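Local atomic coordinates of receptor-type adenylate cyclase GRESAG 4.1 (Trypanosoma brucei, PDB entry 1FX2), a protein that catalyses the magnesium-dependent conversion of ATP to cyclic AMP and diphosphate, here represented by its class III catalytic domain, which is probably cytoplasmic. Residues V136-G141 and H180-S185; G174-T179 and Y214-V219. One frame throughout, in Å; residues are numbered along the deposited sequence. Where two conformers were deposited one is given.

Contact 1 (V136-G141 and H180-S185); sequences VGIHTG and HAAYMS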
loop_
_atom_site.group_PDB
_atom_site.type_symbol
_atom_site.label_atom_id
_atom_site.label_comp_id
_atom_site.label_asym_id
_atom_site.label_seq_id
_atom_site.Cartn_x
_atom_site.Cartn_y
_atom_site.Cartn_z
ATOM N N VAL A 136 12.884 10.675 -1.341
ATOM C CA VAL A 136 12.649 10.207 -2.715
ATOM C C VAL A 136 11.240 9.647 -2.838
ATOM O O VAL A 136 10.768 8.916 -1.908
ATOM C CB VAL A 136 13.645 9.039 -3.015
ATOM C CG1 VAL A 136 13.513 8.540 -4.468
ATOM C CG2 VAL A 136 15.128 9.509 -2.799
ATOM N N GLY A 137 10.612 9.974 -3.974
ATOM C CA GLY A 137 9.282 9.355 -4.257
ATOM C C GLY A 137 9.356 8.740 -5.659
ATOM O O GLY A 137 9.941 9.351 -6.591
ATOM N N ILE A 138 8.654 7.620 -5.819
ATOM C CA ILE A 138 8.664 6.895 -7.081
ATOM C C ILE A 138 7.244 6.483 -7.448
ATOM O O ILE A 138 6.488 6.041 -6.550
ATOM C CB ILE A 138 9.483 5.564 -6.989
ATOM C CG1 ILE A 138 10.923 5.860 -6.539
ATOM C CG2 ILE A 138 9.519 4.869 -8.396
ATOM C CD1 ILE A 138 11.701 4.584 -6.284
ATOM N N HIS A 139 6.840 6.789 -8.693
ATOM C CA HIS A 139 5.489 6.317 -9.110
ATOM C C HIS A 139 5.649 5.912 -10.565
ATOM O O HIS A 139 6.504 6.398 -11.295
ATOM C CB HIS A 139 4.473 7.491 -8.981
ATOM C CG HIS A 139 3.128 7.193 -9.552
ATOM N ND1 HIS A 139 2.351 6.097 -9.188
ATOM C CD2 HIS A 139 2.449 7.869 -10.513
ATOM C CE1 HIS A 139 1.241 6.130 -9.912
ATOM N NE2 HIS A 139 1.262 7.182 -10.708
ATOM N N THR A 140 4.739 5.046 -11.029
ATOM C CA THR A 140 4.773 4.546 -12.427
ATOM C C THR A 140 3.398 4.730 -13.005
ATOM O O THR A 140 2.418 4.399 -12.336
ATOM C CB THR A 140 5.080 3.061 -12.464
ATOM O OG1 THR A 140 6.391 2.863 -11.905
ATOM C CG2 THR A 140 5.036 2.569 -13.938
ATOM N N GLY A 141 3.339 5.317 -14.192
ATOM C CA GLY A 141 2.005 5.476 -14.843
ATOM C C GLY A 141 2.156 6.049 -16.236
ATOM O O GLY A 141 3.198 6.472 -16.644
ATOM N N HIS A 180 1.841 2.091 -4.744
ATOM C CA HIS A 180 1.554 0.710 -5.101
ATOM C C HIS A 180 1.672 0.506 -6.589
ATOM O O HIS A 180 2.046 -0.568 -7.011
ATOM C CB HIS A 180 0.135 0.354 -4.600
ATOM C CG HIS A 180 -0.228 -1.085 -4.830
ATOM N ND1 HIS A 180 -1.012 -1.534 -5.865
ATOM C CD2 HIS A 180 0.165 -2.178 -4.134
ATOM C CE1 HIS A 180 -1.087 -2.861 -5.794
ATOM N NE2 HIS A 180 -0.386 -3.262 -4.752
ATOM N N ALA A 181 1.317 1.481 -7.418
ATOM C CA ALA A 181 1.463 1.343 -8.835
ATOM C C ALA A 181 2.837 1.026 -9.266
ATOM O O ALA A 181 3.094 0.126 -10.049
ATOM C CB ALA A 181 0.913 2.596 -9.574
ATOM N N ALA A 182 3.830 1.741 -8.638
ATOM C CA ALA A 182 5.192 1.431 -8.994
ATOM C C ALA A 182 5.571 0.034 -8.495
ATOM O O ALA A 182 6.283 -0.697 -9.187
ATOM C CB ALA A 182 6.133 2.475 -8.347
ATOM N N TYR A 183 5.197 -0.317 -7.276
ATOM C CA TYR A 183 5.557 -1.623 -6.698
ATOM C C TYR A 183 5.016 -2.733 -7.572
ATOM O O TYR A 183 5.794 -3.635 -7.930
ATOM C CB TYR A 183 4.992 -1.728 -5.290
ATOM C CG TYR A 183 5.382 -3.020 -4.594
ATOM C CD1 TYR A 183 6.728 -3.230 -4.289
ATOM C CD2 TYR A 183 4.461 -3.979 -4.218
ATOM C CE1 TYR A 183 7.138 -4.399 -3.644
ATOM C CE2 TYR A 183 4.881 -5.147 -3.537
ATOM C CZ TYR A 183 6.214 -5.336 -3.275
ATOM O OH TYR A 183 6.630 -6.528 -2.631
ATOM N N MET A 184 3.756 -2.648 -8.051
ATOM C CA MET A 184 3.241 -3.741 -8.837
ATOM C C MET A 184 3.646 -3.638 -10.311
ATOM O O MET A 184 3.350 -4.599 -11.071
ATOM C CB MET A 184 1.712 -4.088 -8.414
ATOM C CG MET A 184 1.579 -5.212 -7.092
ATOM S SD MET A 184 2.222 -6.445 -7.233
ATOM C CE MET A 184 1.254 -7.075 -8.615
ATOM N N SER A 185 4.364 -2.577 -10.739
ATOM C CA SER A 185 4.938 -2.473 -12.097
ATOM C C SER A 185 6.169 -3.346 -12.204
ATOM O O SER A 185 6.742 -3.534 -13.291
ATOM C CB SER A 185 5.214 -1.039 -12.479
ATOM O OG SER A 185 3.986 -0.366 -12.545
#
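Thr140, near the end of strand 134-141, turns its side chain toward helix 180-184 and the residue that follows, Ser185; its two branches settle on different residues, OG1 on Ala182 and CG2 on Ser185, with CB between them. CB lies 3.8 Å from Ala182 CA and slightly closer to the hydroxyl of Ser185. OG1, anti to the carbonyl carbon (chi1 -63°), rests on Ala182, 3.5 Å from its CA and 3.6 Å from its CB; the hydroxyl is hydrogen-bonded to that of Thr14 on strand 13-20. The methyl CG2 goes the other way, reaching Ser185, whose OG is 3.4 Å from it. That OG is itself tied back to the helix, donating to Ala181 O over 2.7 Å from a position 34° off the carbonyl plane.

The strand belongs to the central mixed sheet of the class III cyclase catalytic domain, and the short helix that follows the neighbouring strand 176-179 runs at 71° to strand segment 136-141. Small residues permit a close approach, the two axes coming within 6.0 Å. Ala182 CB packs against Ile138 CG2 on one flank of Thr140. On the opposite side of the strand, the imidazole of His139 swings back, and its CE1 meets Ala181 CB obliquely at 3.6 Å; its ND1 is hydrogen-bonded to Thr179 OG1, while helix 159-169 covers this histidine through Thr160, Met163 and Ala164.

Contact 2 (G174-T179 and Y214-V219); sequences GQVLMT and YQLNTV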
loop_
_atom_site.group_PDB
_atom_site.type_symbol
_atom_site.label_atom_id
_atom_site.label_comp_id
_atom_site.label_asym_id
_atom_site.label_seq_id
_atom_site.Cartn_x
_atom_site.Cartn_y
_atom_site.Cartn_z
ATOM N N GLY A 174 16.164 10.622 3.800
ATOM C CA GLY A 174 16.627 9.256 3.962
ATOM C C GLY A 174 15.653 8.134 3.628
ATOM O O GLY A 174 15.988 6.969 3.704
ATOM N N GLN A 175 14.413 8.494 3.335
ATOM C CA GLN A 175 13.324 7.550 3.086
ATOM C C GLN A 175 12.957 7.596 1.595
ATOM O O GLN A 175 12.977 8.647 0.952
ATOM C CB GLN A 175 12.108 8.063 3.918
ATOM C CG GLN A 175 10.946 6.996 4.009
ATOM C CD GLN A 175 9.885 7.470 4.953
ATOM O OE1 GLN A 175 9.642 8.647 5.087
ATOM N NE2 GLN A 175 9.165 6.533 5.576
ATOM N N VAL A 176 12.641 6.405 1.074
ATOM C CA VAL A 176 12.197 6.247 -0.317
ATOM C C VAL A 176 10.801 5.649 -0.279
ATOM O O VAL A 176 10.572 4.584 0.321
ATOM C CB VAL A 176 13.118 5.245 -1.089
ATOM C CG1 VAL A 176 12.571 5.046 -2.548
ATOM C CG2 VAL A 176 14.592 5.834 -1.130
ATOM N N LEU A 177 9.827 6.394 -0.836
ATOM C CA LEU A 177 8.454 5.889 -0.944
ATOM C C LEU A 177 8.126 5.564 -2.378
ATOM O O LEU A 177 8.552 6.272 -3.320
ATOM C CB LEU A 177 7.473 7.000 -0.522
ATOM C CG LEU A 177 7.643 7.406 0.967
ATOM C CD1 LEU A 177 6.568 8.526 1.297
ATOM C CD2 LEU A 177 7.524 6.244 1.964
ATOM N N MET A 178 7.389 4.483 -2.554
ATOM C CA MET A 178 6.914 4.073 -3.870
ATOM C C MET A 178 5.400 3.923 -3.770
ATOM O O MET A 178 4.881 3.379 -2.767
ATOM C CB MET A 178 7.495 2.695 -4.270
ATOM C CG MET A 178 9.046 2.490 -4.285
ATOM S SD MET A 178 9.436 0.671 -4.392
ATOM C CE MET A 178 8.179 0.354 -5.156
ATOM N N THR A 179 4.680 4.325 -4.799
ATOM C CA THR A 179 3.236 4.048 -4.766
ATOM C C THR A 179 3.029 2.563 -5.035
ATOM O O THR A 179 3.906 1.865 -5.567
ATOM C CB THR A 179 2.508 4.826 -5.914
ATOM O OG1 THR A 179 3.145 4.414 -7.157
ATOM C CG2 THR A 179 2.719 6.353 -5.720
ATOM N N TYR A 214 4.450 2.494 -0.134
ATOM C CA TYR A 214 5.352 1.487 0.301
ATOM C C TYR A 214 6.702 2.138 0.551
ATOM O O TYR A 214 7.199 2.872 -0.302
ATOM C CB TYR A 214 5.476 0.396 -0.777
ATOM C CG TYR A 214 4.248 -0.461 -0.848
ATOM C CD1 TYR A 214 3.100 0.013 -1.480
ATOM C CD2 TYR A 214 4.181 -1.631 -0.110
ATOM C CE1 TYR A 214 1.889 -0.666 -1.336
ATOM C CE2 TYR A 214 2.967 -2.329 0.004
ATOM C CZ TYR A 214 1.871 -1.790 -0.607
ATOM O OH TYR A 214 0.671 -2.509 -0.473
ATOM N N GLN A 215 7.297 1.794 1.672
ATOM C CA GLN A 215 8.641 2.283 2.000
ATOM C C GLN A 215 9.613 1.282 1.450
ATOM O O GLN A 215 9.576 0.088 1.824
ATOM C CB GLN A 215 8.721 2.403 3.516
ATOM C CG GLN A 215 10.159 2.644 4.031
ATOM C CD GLN A 215 10.166 2.718 5.523
ATOM O OE1 GLN A 215 10.664 1.780 6.240
ATOM N NE2 GLN A 215 9.499 3.693 6.040
ATOM N N LEU A 216 10.542 1.762 0.628
ATOM C CA LEU A 216 11.632 0.869 0.140
ATOM C C LEU A 216 12.703 0.867 1.156
ATOM O O LEU A 216 13.339 1.933 1.395
ATOM C CB LEU A 216 12.141 1.404 -1.248
ATOM C CG LEU A 216 13.365 0.646 -1.792
ATOM C CD1 LEU A 216 12.834 -0.704 -2.347
ATOM C CD2 LEU A 216 13.865 1.417 -2.990
ATOM N N ASN A 217 13.078 -0.299 1.676
ATOM C CA ASN A 217 14.078 -0.320 2.723
ATOM C C ASN A 217 15.405 -0.423 1.970
ATOM O O ASN A 217 15.619 -1.359 1.206
ATOM C CB ASN A 217 13.778 -1.506 3.644
ATOM C CG ASN A 217 12.459 -1.320 4.400
ATOM O OD1 ASN A 217 11.521 -2.200 4.409
ATOM N ND2 ASN A 217 12.311 -0.177 4.968
ATOM N N THR A 218 16.293 0.532 2.201
ATOM C CA THR A 218 17.576 0.697 1.473
ATOM C C THR A 218 18.693 0.410 2.491
ATOM O O THR A 218 19.292 -0.673 2.517
ATOM C CB THR A 218 17.701 2.126 0.793
ATOM O OG1 THR A 218 17.675 3.185 1.758
ATOM C CG2 THR A 218 16.495 2.364 -0.133
ATOM N N VAL A 219 19.031 1.438 3.268
ATOM C CA VAL A 219 19.997 1.273 4.380
ATOM C C VAL A 219 19.302 0.400 5.422
ATOM O O VAL A 219 18.268 0.700 6.054
ATOM C CB VAL A 219 20.320 2.585 4.909
ATOM C CG1 VAL A 219 21.214 2.449 6.143
ATOM C CG2 VAL A 219 21.021 3.342 3.843
HETATM O O HOH W 1 15.666 4.364 2.914
HETATM O O HOH W 2 12.965 4.158 2.943
#
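Met178 and Tyr214 exchange two backbone hydrogen bonds, each amide N donating to the other residue's O, both 2.8 Å long, the one from Met178 N the straighter (164° against 154° at the hydrogen). Two residues on, Leu216 N donates to Val176 O, but the return bond is missing: the strands separate, and water 2 bridges the gap, taking the hydrogen of Val176 N at 2.9 Å and giving one to Leu216 O at 2.7 Å. Further along, water 1 donates to Gly174 O and is hydrogen-bonded to Thr218 OG1; Arg222 also binds this carbonyl. Between the paired positions, the CA-H groups of Leu177 and Gln215 point at Tyr214 O and Val176 O.

The amide ends of Gln175 and Gln215 approach with their planes 55° apart. As modelled, NE2 of Gln175 and NE2 of Gln215 stand 2.9 Å from one another, two donors with no bond between them. Their oxygens are engaged elsewhere: Gln175 OE1 by Asn172 N, and Gln215 OE1 by Asn217 ND2, which lies in the carbonyl plane on a lone pair.

On the face bearing Val176 and Leu216, the apolar side chains run side by side, Val176 CG1 being 3.9 Å from Leu216 CD2, beneath helix 71-87. This is an antiparallel strand pair that frays through water at one end, within the helix-covered central sheet of the class III cyclase fold.

Contacts 1 and 2 lie 11 Å apart between centres and share a continuous piece of chain, since strand 176-179 runs directly into helix 180-184. Strand 134-141 flanks 176-179 on the side away from 211-216, joined by backbone bonds such as Ile138 N to Leu177 O, 2.8 Å. At the strand-to-helix junction Thr179 OG1 caps the helix through Ala182 N and also bonds His139 ND1 at 2.8 Å. His180 CD2 packs on Tyr214 CE1, 3.6 Å away. Contact 1 lies away from the metal and dithiothreitol sites; contact 2 supplies Gly174 to the dithiothreitol pocket, and its Gln175 side chain is about 11 Å from that of Asp19, a predicted magnesium ligand.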